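Local structure of ribosome-inactivating protein 3 (Zea mays, 2PQG) at residues Asp25-Cys30 with Val256-Asn261; Thr64-Met69 with His94-Asn99; Asn71-Gly76 with Lys179-Val184; Phe77-Pro80 with Trp84-Phe87. The protein belongs to the plant ribosome-inactivating proteins, a family in which a mixed beta-sheet is packed against a largely helical body. All blocks are in the same frame, centred on the assembly; numbering follows the deposited sequence.

Interaction 1 of 4, residues Asp25-Cys30 with Val256-Asn261; sequences DVIKHC and VALVKN
Leu258 reaches across to the end of helix 15-27 with both of its methyl groups, and each finds a different partner. Leu258 CD2 meets Ile27 CG1 at 3.9 Å, while Leu258 CD1 stands 4.2 Å from Val26 CG1, the slacker of the two touches. The leucine fork therefore straddles two consecutive residues. No hydrogen bond joins the segments; the contact is apolar and small, with about 117 Å² buried in all.

Val26 and Ile27 present themselves differently. Val26 points its CB at the leucine, with CG1 anti to the backbone N (chi1 171°), and this branch does the touching. Ile27 leans in with its CG1 arm, which lies beside its own backbone N; Ile27 is exposed, whereas Val26 and Leu258 are buried. A type I turn runs from Ile27 to Cys30, with Cys30 N bonded to Ile27 O at 3.0 Å. Away from the leucine, Lys28 NZ forms a salt bridge with Asp25 OD2 at 3.2 Å, weak as a hydrogen bond.

Leu258 is itself held by its backbone, whose carbonyl accepts a bond from the indole NH of Trp220. The contact thus ties the C-terminal part of helix 15-27 to the C-terminal loop after helix 249-252, which runs beside helix 220-232 and meets Arg189 of helix 171-189.

Interaction 2 of 4, residues Thr64-Met69 with His94-Asn99; sequences TLAIRM and HLLGDN
Ala66 and Leu96 make the buried half of this contact: the CB of Ala66 points at the loop and meets CD2 of Leu96 at 3.9 Å. The leucine starts off across the line between the segments, and its CG, anti to the carbonyl carbon (chi1 -54°), carries the CD2 branch round to the alanine methyl. The leucine's length spans most of the gap, Ala66 CA and Leu96 CA being 8.3 Å apart. The indole of Trp84 touches both residues, so the small methyl pair is part of a larger apolar patch.

The other half is partly exposed. Leu95 aims its CB at the strand, and its CD1 lies 3.7 Å from NH1 of Arg68, obliquely placed against the guanidinium. The two side chains cross at about a right angle. Arg68 gets there by a bend in its chain (chi3 59°), and the polar work of the group is done elsewhere: NH2 bonds to the carbonyl of Lys45 and forms a salt bridge with Asp70. These anchors probably set where the guanidinium lies, with the leucine methyl resting against it.

On the loop side, the backbone N-H of Leu95 and that of Leu96 each bond to one oxygen of the Glu86 carboxylate, which holds the loop to strand 84-86. The arrangement is that of a connecting loop folded back over one face of a beta-sheet: residues 94-99, on the way from strand 84-86 to strand 101-102, pack on strand 62-68 within the ribosome-inactivating protein fold.

Interaction 3 of 4, residues Asn71-Gly76 with Lys179-Val184; sequences NLYLVG and KLVVMV
Val181 stands between Tyr73 and Leu74 and gives one methyl to each. Val181 directs its CB toward residues 71-76, and Val181 CG1, anti to the backbone N (chi1 174°), lies against the phenol end of the tyrosine, 3.5 Å from Tyr73 OH and 3.7 Å from Tyr73 CZ. The ring meets this methyl obliquely and only at its outer end. Val181 CG2, the branch beside the valine's own backbone N, turns instead to Leu74 CD2, 3.9 Å away.

Tyr73 and Leu74 come to the valine by opposite routes. Leu74 starts out toward the helix, and its CD2 tip touches. Tyr73 begins by pointing away, and the length of its side chain brings the hydroxyl back to Val181. Both cross the valine obliquely. The hydroxyl, though it touches a methyl here, has a polar partner of its own in the carbonyl of Gly107, a bond that would help to fix the far end of the ring. At the near end, the backbone N of Tyr73 makes a weak hydrogen bond to OD1 of Asn71, 2.8 Å long but bent to 127° at the hydrogen.

The main chains come close at Leu74, whose CA is 6.7 Å from Val181 CA. On the helix, Val184 N bonds to Leu180 O at 2.8 Å, and residues 181-184 include a wider, pi-type turn. The contact lies near the centre of the chain, where helix 171-189 packs on Tyr73 and Leu74; Tyr109 of helix 109-112 touches both Tyr73 and Val181, and strand 62-68 lies alongside, with Leu65 against Leu74.

Interaction 4 of 4, residues Phe77-Pro80 with Trp84-Phe87; sequences FRTP and WWEF
The carbonyl oxygen of Phe77 accepts the shortest bond here, from Trp85 N at 2.8 Å and nearly straight, and Trp84 CA lies 3.4 Å from the same Phe77 O in a CA-H...O contact. The return bond, Phe77 N to Trp85 O at 2.9 Å, completes an antiparallel hydrogen-bonded pair.

On the face bearing these two side chains, CB of Trp85 sits over the Phe77 ring toward its rim, 3.5 Å from Phe77 CE2. The rings themselves run side by side, near parallel at 22° but slid so far that they barely overlap. The CG of Phe77, tucked between backbone N and carbonyl carbon (chi1 70°), places the ring against that CB. CG2 of Thr79 adds a touch at the edge of the Trp85 indole.

The other face belongs to the non-hydrogen-bonded pair Arg78 and Trp84. CB of Arg78 lies squarely over the six-membered ring of Trp84, 3.4 Å from Trp84 CE2, a tight CH-pi contact, and the extended arginine chain carries on past the indole, its guanidinium plane steeply turned (74°) to the ring.

This hairpin of strands 74-78 and 84-86 lies between strand 62-68, bonded to Arg78, and strand 101-102, bonded to Trp84 and Glu86.

How the interactions relate
Interactions 2, 3 and 4 share one mixed sheet, in which strands 62-68, 74-78 and 84-86 are consecutive neighbours; interactions 3 and 4 both use strand 74-78. Centres of interactions 2 and 4 are about 8 Å apart, and interaction 3 lies about 12 to 13 Å from each. Along the chain, interaction 4 closes a short hairpin that falls within the spans of all the others, while the segments of interactions 2 and 3 alternate. Interaction 1 joins segments 226 residues apart, one early in the chain and one close to the C-terminus, about 25 Å from interaction 4 between centres, yet it touches the sheet region through Leu72 and Met69. Together they link sheet, central helix and C-terminal loop into one body.

Interaction 1 of 4, residues Asp25-Cys30 with Val256-Asn261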
loop_
_atom_site.group_PDB
_atom_site.type_symbol
_atom_site.label_atom_id
_atom_site.label_comp_id
_atom_site.label_asym_id
_atom_site.label_seq_id
_atom_site.Cartn_x
_atom_site.Cartn_y
_atom_site.Cartn_z
ATOM N N ASP A 25 3.700 13.138 10.456
ATOM C CA ASP A 25 2.901 12.702 11.591
ATOM C C ASP A 25 3.333 11.314 12.056
ATOM O O ASP A 25 3.213 10.980 13.235
ATOM C CB ASP A 25 1.422 12.699 11.211
ATOM C CG ASP A 25 0.925 14.079 10.793
ATOM O OD1 ASP A 25 -0.183 14.172 10.217
ATOM O OD2 ASP A 25 1.642 15.075 11.046
ATOM N N VAL A 26 3.837 10.513 11.122
ATOM C CA VAL A 26 4.301 9.152 11.402
ATOM C C VAL A 26 5.661 9.184 12.092
ATOM O O VAL A 26 5.929 8.411 13.009
ATOM C CB VAL A 26 4.426 8.325 10.091
ATOM C CG1 VAL A 26 5.107 6.988 10.368
ATOM C CG2 VAL A 26 3.048 8.105 9.485
ATOM N N ILE A 27 6.520 10.082 11.630
ATOM C CA ILE A 27 7.852 10.243 12.195
ATOM C C ILE A 27 7.723 10.711 13.648
ATOM O O ILE A 27 8.642 10.533 14.449
ATOM C CB ILE A 27 8.675 11.239 11.346
ATOM C CG1 ILE A 27 9.005 10.593 10.004
ATOM C CG2 ILE A 27 9.957 11.625 12.058
ATOM C CD1 ILE A 27 9.680 11.521 9.021
ATOM N N LYS A 28 6.577 11.296 13.992
ATOM C CA LYS A 28 6.362 11.726 15.364
ATOM C C LYS A 28 6.413 10.492 16.244
ATOM O O LYS A 28 6.834 10.566 17.392
ATOM C CB LYS A 28 5.009 12.416 15.531
ATOM C CG LYS A 28 5.064 13.924 15.346
ATOM C CD LYS A 28 3.672 14.534 15.364
ATOM C CE LYS A 28 3.696 15.930 14.779
ATOM N NZ LYS A 28 2.499 16.177 13.927
ATOM N N HIS A 29 5.997 9.353 15.700
ATOM C CA HIS A 29 6.008 8.117 16.467
ATOM C C HIS A 29 7.204 7.208 16.153
ATOM O O HIS A 29 7.190 6.023 16.492
ATOM C CB HIS A 29 4.701 7.364 16.243
ATOM C CG HIS A 29 3.480 8.164 16.580
ATOM N ND1 HIS A 29 2.906 8.163 17.838
ATOM C CD2 HIS A 29 2.727 9.001 15.829
ATOM C CE1 HIS A 29 1.855 8.961 17.842
ATOM N NE2 HIS A 29 1.723 9.484 16.635
ATOM N N CYS A 30 8.239 7.758 15.518
ATOM C CA CYS A 30 9.429 6.974 15.188
ATOM C C CYS A 30 10.622 7.294 16.106
ATOM O O CYS A 30 10.563 8.209 16.930
ATOM C CB CYS A 30 9.823 7.200 13.724
ATOM S SG CYS A 30 8.652 6.511 12.519
ATOM N N VAL A 256 14.605 4.293 0.366
ATOM C CA VAL A 256 13.681 4.064 1.470
ATOM C C VAL A 256 13.632 5.307 2.347
ATOM O O VAL A 256 14.655 5.937 2.619
ATOM C CB VAL A 256 14.082 2.856 2.343
ATOM C CG1 VAL A 256 13.662 1.568 1.659
ATOM C CG2 VAL A 256 15.578 2.868 2.582
ATOM N N ALA A 257 12.428 5.665 2.780
ATOM C CA ALA A 257 12.228 6.839 3.619
ATOM C C ALA A 257 12.078 6.425 5.073
ATOM O O ALA A 257 12.571 7.104 5.965
ATOM C CB ALA A 257 10.990 7.614 3.154
ATOM N N LEU A 258 11.406 5.303 5.308
ATOM C CA LEU A 258 11.205 4.805 6.663
ATOM C C LEU A 258 11.561 3.322 6.752
ATOM O O LEU A 258 11.056 2.505 5.975
ATOM C CB LEU A 258 9.750 5.005 7.080
ATOM C CG LEU A 258 9.204 6.435 7.055
ATOM C CD1 LEU A 258 7.683 6.385 7.157
ATOM C CD2 LEU A 258 9.809 7.255 8.186
ATOM N N VAL A 259 12.422 2.965 7.705
ATOM C CA VAL A 259 12.816 1.572 7.846
ATOM C C VAL A 259 12.096 0.822 8.941
ATOM O O VAL A 259 11.699 1.382 9.964
ATOM C CB VAL A 259 14.325 1.416 8.090
ATOM C CG1 VAL A 259 15.090 1.992 6.923
ATOM C CG2 VAL A 259 14.718 2.079 9.392
ATOM N N LYS A 260 11.950 -0.473 8.696
ATOM C CA LYS A 260 11.305 -1.395 9.607
ATOM C C LYS A 260 12.226 -1.662 10.803
ATOM O O LYS A 260 13.394 -2.047 10.637
ATOM C CB LYS A 260 11.017 -2.681 8.850
ATOM C CG LYS A 260 10.163 -3.676 9.575
ATOM C CD LYS A 260 9.655 -4.682 8.566
ATOM C CE LYS A 260 8.830 -5.766 9.213
ATOM N NZ LYS A 260 8.979 -5.726 10.688
ATOM N N ASN A 261 11.688 -1.437 12.000
ATOM C CA ASN A 261 12.430 -1.627 13.237
ATOM C C ASN A 261 12.860 -3.069 13.434
ATOM O O ASN A 261 12.021 -3.973 13.501
ATOM C CB ASN A 261 11.580 -1.218 14.439
ATOM C CG ASN A 261 12.422 -0.854 15.661
ATOM O OD1 ASN A 261 13.497 -1.422 15.898
ATOM N ND2 ASN A 261 11.921 0.093 16.450
#

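Interaction 2 of 4, residues Thr64-Met69 with His94-Asn99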
loop_
_atom_site.group_PDB
_atom_site.type_symbol
_atom_site.label_atom_id
_atom_site.label_comp_id
_atom_site.label_asym_id
_atom_site.label_seq_id
_atom_site.Cartn_x
_atom_site.Cartn_y
_atom_site.Cartn_z
ATOM N N THR A 64 -11.933 5.004 4.179
ATOM C CA THR A 64 -10.872 5.188 5.158
ATOM C C THR A 64 -9.983 3.947 5.114
ATOM O O THR A 64 -10.481 2.821 5.064
ATOM C CB THR A 64 -11.437 5.349 6.580
ATOM O OG1 THR A 64 -12.460 6.353 6.579
ATOM C CG2 THR A 64 -10.331 5.761 7.544
ATOM N N LEU A 65 -8.669 4.154 5.117
ATOM C CA LEU A 65 -7.724 3.036 5.086
ATOM C C LEU A 65 -7.138 2.787 6.477
ATOM O O LEU A 65 -6.669 3.716 7.131
ATOM C CB LEU A 65 -6.583 3.328 4.103
ATOM C CG LEU A 65 -6.893 3.646 2.635
ATOM C CD1 LEU A 65 -5.579 3.932 1.905
ATOM C CD2 LEU A 65 -7.634 2.490 1.980
ATOM N N ALA A 66 -7.174 1.540 6.933
ATOM C CA ALA A 66 -6.624 1.192 8.245
ATOM C C ALA A 66 -5.193 0.689 8.070
ATOM O O ALA A 66 -4.974 -0.438 7.616
ATOM C CB ALA A 66 -7.477 0.111 8.906
ATOM N N ILE A 67 -4.221 1.514 8.447
ATOM C CA ILE A 67 -2.819 1.154 8.291
ATOM C C ILE A 67 -2.041 0.977 9.595
ATOM O O ILE A 67 -2.080 1.833 10.470
ATOM C CB ILE A 67 -2.090 2.213 7.437
ATOM C CG1 ILE A 67 -2.712 2.267 6.042
ATOM C CG2 ILE A 67 -0.612 1.897 7.352
ATOM C CD1 ILE A 67 -2.309 3.492 5.240
ATOM N N ARG A 68 -1.325 -0.139 9.711
ATOM C CA ARG A 68 -0.515 -0.401 10.899
ATOM C C ARG A 68 0.640 0.583 10.892
ATOM O O ARG A 68 1.268 0.798 9.861
ATOM C CB ARG A 68 0.085 -1.809 10.868
ATOM C CG ARG A 68 -0.901 -2.944 10.813
ATOM C CD ARG A 68 -0.162 -4.269 10.662
ATOM N NE ARG A 68 0.780 -4.519 11.754
ATOM C CZ ARG A 68 0.762 -5.605 12.520
ATOM N NH1 ARG A 68 -0.154 -6.545 12.315
ATOM N NH2 ARG A 68 1.657 -5.751 13.491
ATOM N N MET A 69 0.930 1.178 12.039
ATOM C CA MET A 69 2.039 2.117 12.126
ATOM C C MET A 69 3.378 1.391 12.130
ATOM O O MET A 69 4.359 1.901 11.592
ATOM C CB MET A 69 1.916 2.958 13.392
ATOM C CG MET A 69 1.239 4.277 13.166
ATOM S SD MET A 69 2.408 5.393 12.386
ATOM C CE MET A 69 3.046 6.172 13.835
ATOM N N HIS A 94 -9.263 -11.509 13.202
ATOM C CA HIS A 94 -9.452 -10.105 12.878
ATOM C C HIS A 94 -8.636 -9.163 13.743
ATOM O O HIS A 94 -8.578 -9.324 14.963
ATOM C CB HIS A 94 -10.924 -9.709 13.015
ATOM C CG HIS A 94 -11.764 -9.995 11.809
ATOM N ND1 HIS A 94 -12.750 -10.958 11.791
ATOM C CD2 HIS A 94 -11.763 -9.436 10.577
ATOM C CE1 HIS A 94 -13.318 -10.983 10.597
ATOM N NE2 HIS A 94 -12.736 -10.069 9.842
ATOM N N LEU A 95 -7.976 -8.199 13.105
ATOM C CA LEU A 95 -7.232 -7.182 13.841
ATOM C C LEU A 95 -8.214 -5.995 13.961
ATOM O O LEU A 95 -8.190 -5.252 14.947
ATOM C CB LEU A 95 -5.973 -6.722 13.091
ATOM C CG LEU A 95 -4.905 -7.799 12.906
ATOM C CD1 LEU A 95 -3.741 -7.223 12.133
ATOM C CD2 LEU A 95 -4.445 -8.319 14.263
ATOM N N LEU A 96 -9.080 -5.811 12.962
ATOM C CA LEU A 96 -10.061 -4.727 12.983
ATOM C C LEU A 96 -11.243 -5.071 13.890
ATOM O O LEU A 96 -11.618 -6.240 14.045
ATOM C CB LEU A 96 -10.588 -4.456 11.573
ATOM C CG LEU A 96 -9.535 -4.192 10.488
ATOM C CD1 LEU A 96 -10.224 -3.814 9.168
ATOM C CD2 LEU A 96 -8.603 -3.074 10.939
ATOM N N GLY A 97 -11.812 -4.045 14.510
ATOM C CA GLY A 97 -12.981 -4.229 15.352
ATOM C C GLY A 97 -14.157 -3.694 14.544
ATOM O O GLY A 97 -14.011 -3.397 13.355
ATOM N N ASP A 98 -15.324 -3.573 15.167
ATOM C CA ASP A 98 -16.525 -3.047 14.504
ATOM C C ASP A 98 -17.163 -3.939 13.457
ATOM O O ASP A 98 -17.588 -3.443 12.418
ATOM C CB ASP A 98 -16.247 -1.678 13.861
ATOM C CG ASP A 98 -16.187 -0.546 14.879
ATOM O OD1 ASP A 98 -16.446 -0.797 16.076
ATOM O OD2 ASP A 98 -15.888 0.599 14.472
ATOM N N ASN A 99 -17.232 -5.243 13.716
ATOM C CA ASN A 99 -17.866 -6.182 12.780
ATOM C C ASN A 99 -17.212 -6.230 11.407
ATOM O O ASN A 99 -17.890 -6.106 10.386
ATOM C CB ASN A 99 -19.352 -5.822 12.602
ATOM C CG ASN A 99 -20.200 -6.217 13.796
ATOM O OD1 ASN A 99 -21.200 -5.567 14.094
ATOM N ND2 ASN A 99 -19.812 -7.297 14.475
#

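Interaction 3 of 4, residues Asn71-Gly76 with Lys179-Val184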
loop_
_atom_site.group_PDB
_atom_site.type_symbol
_atom_site.label_atom_id
_atom_site.label_comp_id
_atom_site.label_asym_id
_atom_site.label_seq_id
_atom_site.Cartn_x
_atom_site.Cartn_y
_atom_site.Cartn_z
ATOM N N ASN A 71 4.502 -1.414 10.482
ATOM C CA ASN A 71 5.085 -1.788 9.194
ATOM C C ASN A 71 4.527 -0.963 8.034
ATOM O O ASN A 71 4.867 -1.197 6.874
ATOM C CB ASN A 71 4.882 -3.280 8.913
ATOM C CG ASN A 71 3.427 -3.658 8.785
ATOM O OD1 ASN A 71 2.577 -2.819 8.477
ATOM N ND2 ASN A 71 3.128 -4.932 9.004
ATOM N N LEU A 72 3.687 0.015 8.364
ATOM C CA LEU A 72 3.054 0.895 7.381
ATOM C C LEU A 72 2.298 0.140 6.295
ATOM O O LEU A 72 2.327 0.523 5.125
ATOM C CB LEU A 72 4.083 1.835 6.727
ATOM C CG LEU A 72 4.534 3.077 7.511
ATOM C CD1 LEU A 72 5.321 4.007 6.596
ATOM C CD2 LEU A 72 3.322 3.812 8.066
ATOM N N TYR A 73 1.607 -0.927 6.674
ATOM C CA TYR A 73 0.871 -1.682 5.678
ATOM C C TYR A 73 -0.618 -1.708 5.938
ATOM O O TYR A 73 -1.064 -1.719 7.081
ATOM C CB TYR A 73 1.390 -3.110 5.594
ATOM C CG TYR A 73 1.288 -3.685 4.201
ATOM C CD1 TYR A 73 2.146 -3.254 3.190
ATOM C CD2 TYR A 73 0.336 -4.656 3.891
ATOM C CE1 TYR A 73 2.060 -3.779 1.903
ATOM C CE2 TYR A 73 0.239 -5.186 2.606
ATOM C CZ TYR A 73 1.107 -4.746 1.617
ATOM O OH TYR A 73 1.032 -5.288 0.354
ATOM N N LEU A 74 -1.379 -1.736 4.851
ATOM C CA LEU A 74 -2.840 -1.749 4.898
ATOM C C LEU A 74 -3.423 -3.036 5.478
ATOM O O LEU A 74 -3.016 -4.133 5.098
ATOM C CB LEU A 74 -3.378 -1.545 3.481
ATOM C CG LEU A 74 -4.878 -1.465 3.243
ATOM C CD1 LEU A 74 -5.437 -0.217 3.882
ATOM C CD2 LEU A 74 -5.128 -1.438 1.752
ATOM N N VAL A 75 -4.376 -2.906 6.394
ATOM C CA VAL A 75 -5.006 -4.080 6.990
ATOM C C VAL A 75 -6.427 -4.205 6.458
ATOM O O VAL A 75 -6.919 -5.309 6.223
ATOM C CB VAL A 75 -5.070 -3.986 8.525
ATOM C CG1 VAL A 75 -5.635 -5.273 9.102
ATOM C CG2 VAL A 75 -3.688 -3.714 9.086
ATOM N N GLY A 76 -7.082 -3.064 6.265
ATOM C CA GLY A 76 -8.442 -3.069 5.761
ATOM C C GLY A 76 -8.916 -1.670 5.437
ATOM O O GLY A 76 -8.166 -0.705 5.584
ATOM N N LYS A 179 -3.576 -0.627 -6.014
ATOM C CA LYS A 179 -3.168 0.661 -6.557
ATOM C C LYS A 179 -2.948 1.600 -5.372
ATOM O O LYS A 179 -2.040 2.444 -5.388
ATOM C CB LYS A 179 -4.249 1.236 -7.469
ATOM C CG LYS A 179 -4.439 0.485 -8.767
ATOM C CD LYS A 179 -5.536 1.120 -9.598
ATOM C CE LYS A 179 -5.627 0.472 -10.965
ATOM N NZ LYS A 179 -4.309 0.482 -11.645
ATOM N N LEU A 180 -3.780 1.440 -4.342
ATOM C CA LEU A 180 -3.689 2.268 -3.141
ATOM C C LEU A 180 -2.563 1.788 -2.235
ATOM O O LEU A 180 -1.935 2.584 -1.542
ATOM C CB LEU A 180 -5.016 2.249 -2.376
ATOM C CG LEU A 180 -6.244 2.737 -3.152
ATOM C CD1 LEU A 180 -7.483 2.592 -2.275
ATOM C CD2 LEU A 180 -6.053 4.186 -3.602
ATOM N N VAL A 181 -2.317 0.481 -2.247
ATOM C CA VAL A 181 -1.256 -0.097 -1.438
ATOM C C VAL A 181 0.079 0.477 -1.894
ATOM O O VAL A 181 0.900 0.862 -1.069
ATOM C CB VAL A 181 -1.228 -1.644 -1.554
ATOM C CG1 VAL A 181 -0.014 -2.204 -0.817
ATOM C CG2 VAL A 181 -2.501 -2.232 -0.959
ATOM N N VAL A 182 0.285 0.567 -3.204
ATOM C CA VAL A 182 1.540 1.104 -3.720
ATOM C C VAL A 182 1.635 2.626 -3.598
ATOM O O VAL A 182 2.668 3.141 -3.177
ATOM C CB VAL A 182 1.769 0.694 -5.199
ATOM C CG1 VAL A 182 3.083 1.255 -5.694
ATOM C CG2 VAL A 182 1.785 -0.815 -5.327
ATOM N N MET A 183 0.568 3.340 -3.957
ATOM C CA MET A 183 0.559 4.809 -3.869
ATOM C C MET A 183 0.619 5.325 -2.431
ATOM O O MET A 183 1.298 6.317 -2.152
ATOM C CB MET A 183 -0.692 5.398 -4.537
ATOM C CG MET A 183 -0.698 5.350 -6.058
ATOM S SD MET A 183 -2.129 6.180 -6.790
ATOM C CE MET A 183 -3.403 4.873 -6.741
ATOM N N VAL A 184 -0.097 4.677 -1.515
ATOM C CA VAL A 184 -0.090 5.125 -0.127
ATOM C C VAL A 184 0.949 4.436 0.776
ATOM O O VAL A 184 1.926 5.067 1.181
ATOM C CB VAL A 184 -1.490 4.994 0.493
ATOM C CG1 VAL A 184 -1.482 5.517 1.906
ATOM C CG2 VAL A 184 -2.497 5.775 -0.347
#

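Interaction 4 of 4, residues Phe77-Pro80 with Trp84-Phe87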
loop_
_atom_site.group_PDB
_atom_site.type_symbol
_atom_site.label_atom_id
_atom_site.label_comp_id
_atom_site.label_asym_id
_atom_site.label_seq_id
_atom_site.Cartn_x
_atom_site.Cartn_y
_atom_site.Cartn_z
ATOM N N PHE A 77 -10.167 -1.556 5.006
ATOM C CA PHE A 77 -10.744 -0.260 4.665
ATOM C C PHE A 77 -12.226 -0.192 5.047
ATOM O O PHE A 77 -12.919 -1.214 5.093
ATOM C CB PHE A 77 -10.559 0.017 3.168
ATOM C CG PHE A 77 -11.399 -0.858 2.271
ATOM C CD1 PHE A 77 -12.640 -0.424 1.817
ATOM C CD2 PHE A 77 -10.937 -2.101 1.854
ATOM C CE1 PHE A 77 -13.408 -1.214 0.964
ATOM C CE2 PHE A 77 -11.703 -2.900 1.001
ATOM C CZ PHE A 77 -12.938 -2.451 0.554
ATOM N N ARG A 78 -12.701 1.022 5.315
ATOM C CA ARG A 78 -14.082 1.255 5.712
ATOM C C ARG A 78 -14.888 1.975 4.617
ATOM O O ARG A 78 -14.431 2.960 4.038
ATOM C CB ARG A 78 -14.082 2.075 7.007
ATOM C CG ARG A 78 -15.451 2.400 7.587
ATOM C CD ARG A 78 -15.322 3.325 8.801
ATOM N NE ARG A 78 -16.624 3.783 9.282
ATOM C CZ ARG A 78 -17.407 4.645 8.636
ATOM N NH1 ARG A 78 -17.020 5.160 7.473
ATOM N NH2 ARG A 78 -18.589 4.975 9.143
ATOM N N THR A 79 -16.084 1.474 4.332
ATOM C CA THR A 79 -16.940 2.091 3.316
ATOM C C THR A 79 -17.753 3.248 3.908
ATOM O O THR A 79 -17.765 3.458 5.120
ATOM C CB THR A 79 -17.956 1.090 2.744
ATOM O OG1 THR A 79 -18.764 0.580 3.809
ATOM C CG2 THR A 79 -17.264 -0.047 2.037
ATOM N N PRO A 80 -18.439 4.024 3.052
ATOM C CA PRO A 80 -19.240 5.138 3.560
ATOM C C PRO A 80 -20.361 4.617 4.451
ATOM O O PRO A 80 -20.823 5.322 5.344
ATOM C CB PRO A 80 -19.789 5.777 2.293
ATOM C CG PRO A 80 -18.722 5.529 1.311
ATOM C CD PRO A 80 -18.334 4.093 1.585
ATOM N N TRP A 84 -16.405 -2.461 7.512
ATOM C CA TRP A 84 -14.958 -2.658 7.464
ATOM C C TRP A 84 -14.627 -3.938 6.736
ATOM O O TRP A 84 -15.188 -4.993 7.022
ATOM C CB TRP A 84 -14.351 -2.718 8.865
ATOM C CG TRP A 84 -14.159 -1.373 9.493
ATOM C CD1 TRP A 84 -14.984 -0.767 10.396
ATOM C CD2 TRP A 84 -13.078 -0.460 9.257
ATOM N NE1 TRP A 84 -14.484 0.466 10.738
ATOM C CE2 TRP A 84 -13.318 0.681 10.056
ATOM C CE3 TRP A 84 -11.935 -0.495 8.450
ATOM C CZ2 TRP A 84 -12.452 1.782 10.069
ATOM C CZ3 TRP A 84 -11.076 0.599 8.462
ATOM C CH2 TRP A 84 -11.340 1.723 9.269
ATOM N N TRP A 85 -13.708 -3.831 5.788
ATOM C CA TRP A 85 -13.273 -4.967 4.996
ATOM C C TRP A 85 -11.816 -5.220 5.302
ATOM O O TRP A 85 -10.966 -4.369 5.044
ATOM C CB TRP A 85 -13.441 -4.660 3.522
ATOM C CG TRP A 85 -14.854 -4.597 3.113
ATOM C CD1 TRP A 85 -15.655 -3.481 3.020
ATOM C CD2 TRP A 85 -15.665 -5.706 2.754
ATOM N NE1 TRP A 85 -16.917 -3.839 2.606
ATOM C CE2 TRP A 85 -16.947 -5.197 2.416
ATOM C CE3 TRP A 85 -15.425 -7.081 2.638
ATOM C CZ2 TRP A 85 -18.000 -6.032 2.024
ATOM C CZ3 TRP A 85 -16.476 -7.909 2.245
ATOM C CH2 TRP A 85 -17.741 -7.377 1.922
ATOM N N GLU A 86 -11.530 -6.400 5.838
ATOM C CA GLU A 86 -10.168 -6.748 6.223
ATOM C C GLU A 86 -9.478 -7.841 5.409
ATOM O O GLU A 86 -10.098 -8.816 4.973
ATOM C CB GLU A 86 -10.171 -7.149 7.693
ATOM C CG GLU A 86 -8.810 -7.149 8.338
ATOM C CD GLU A 86 -8.866 -7.602 9.779
ATOM O OE1 GLU A 86 -9.971 -7.571 10.366
ATOM O OE2 GLU A 86 -7.807 -7.978 10.326
ATOM N N PHE A 87 -8.176 -7.663 5.215
ATOM C CA PHE A 87 -7.360 -8.627 4.483
ATOM C C PHE A 87 -7.341 -9.935 5.262
ATOM O O PHE A 87 -6.978 -9.960 6.440
ATOM C CB PHE A 87 -5.932 -8.098 4.328
ATOM C CG PHE A 87 -5.734 -7.208 3.136
ATOM C CD1 PHE A 87 -5.090 -5.987 3.272
ATOM C CD2 PHE A 87 -6.155 -7.609 1.874
ATOM C CE1 PHE A 87 -4.856 -5.178 2.170
ATOM C CE2 PHE A 87 -5.926 -6.810 0.768
ATOM C CZ PHE A 87 -5.276 -5.588 0.916
#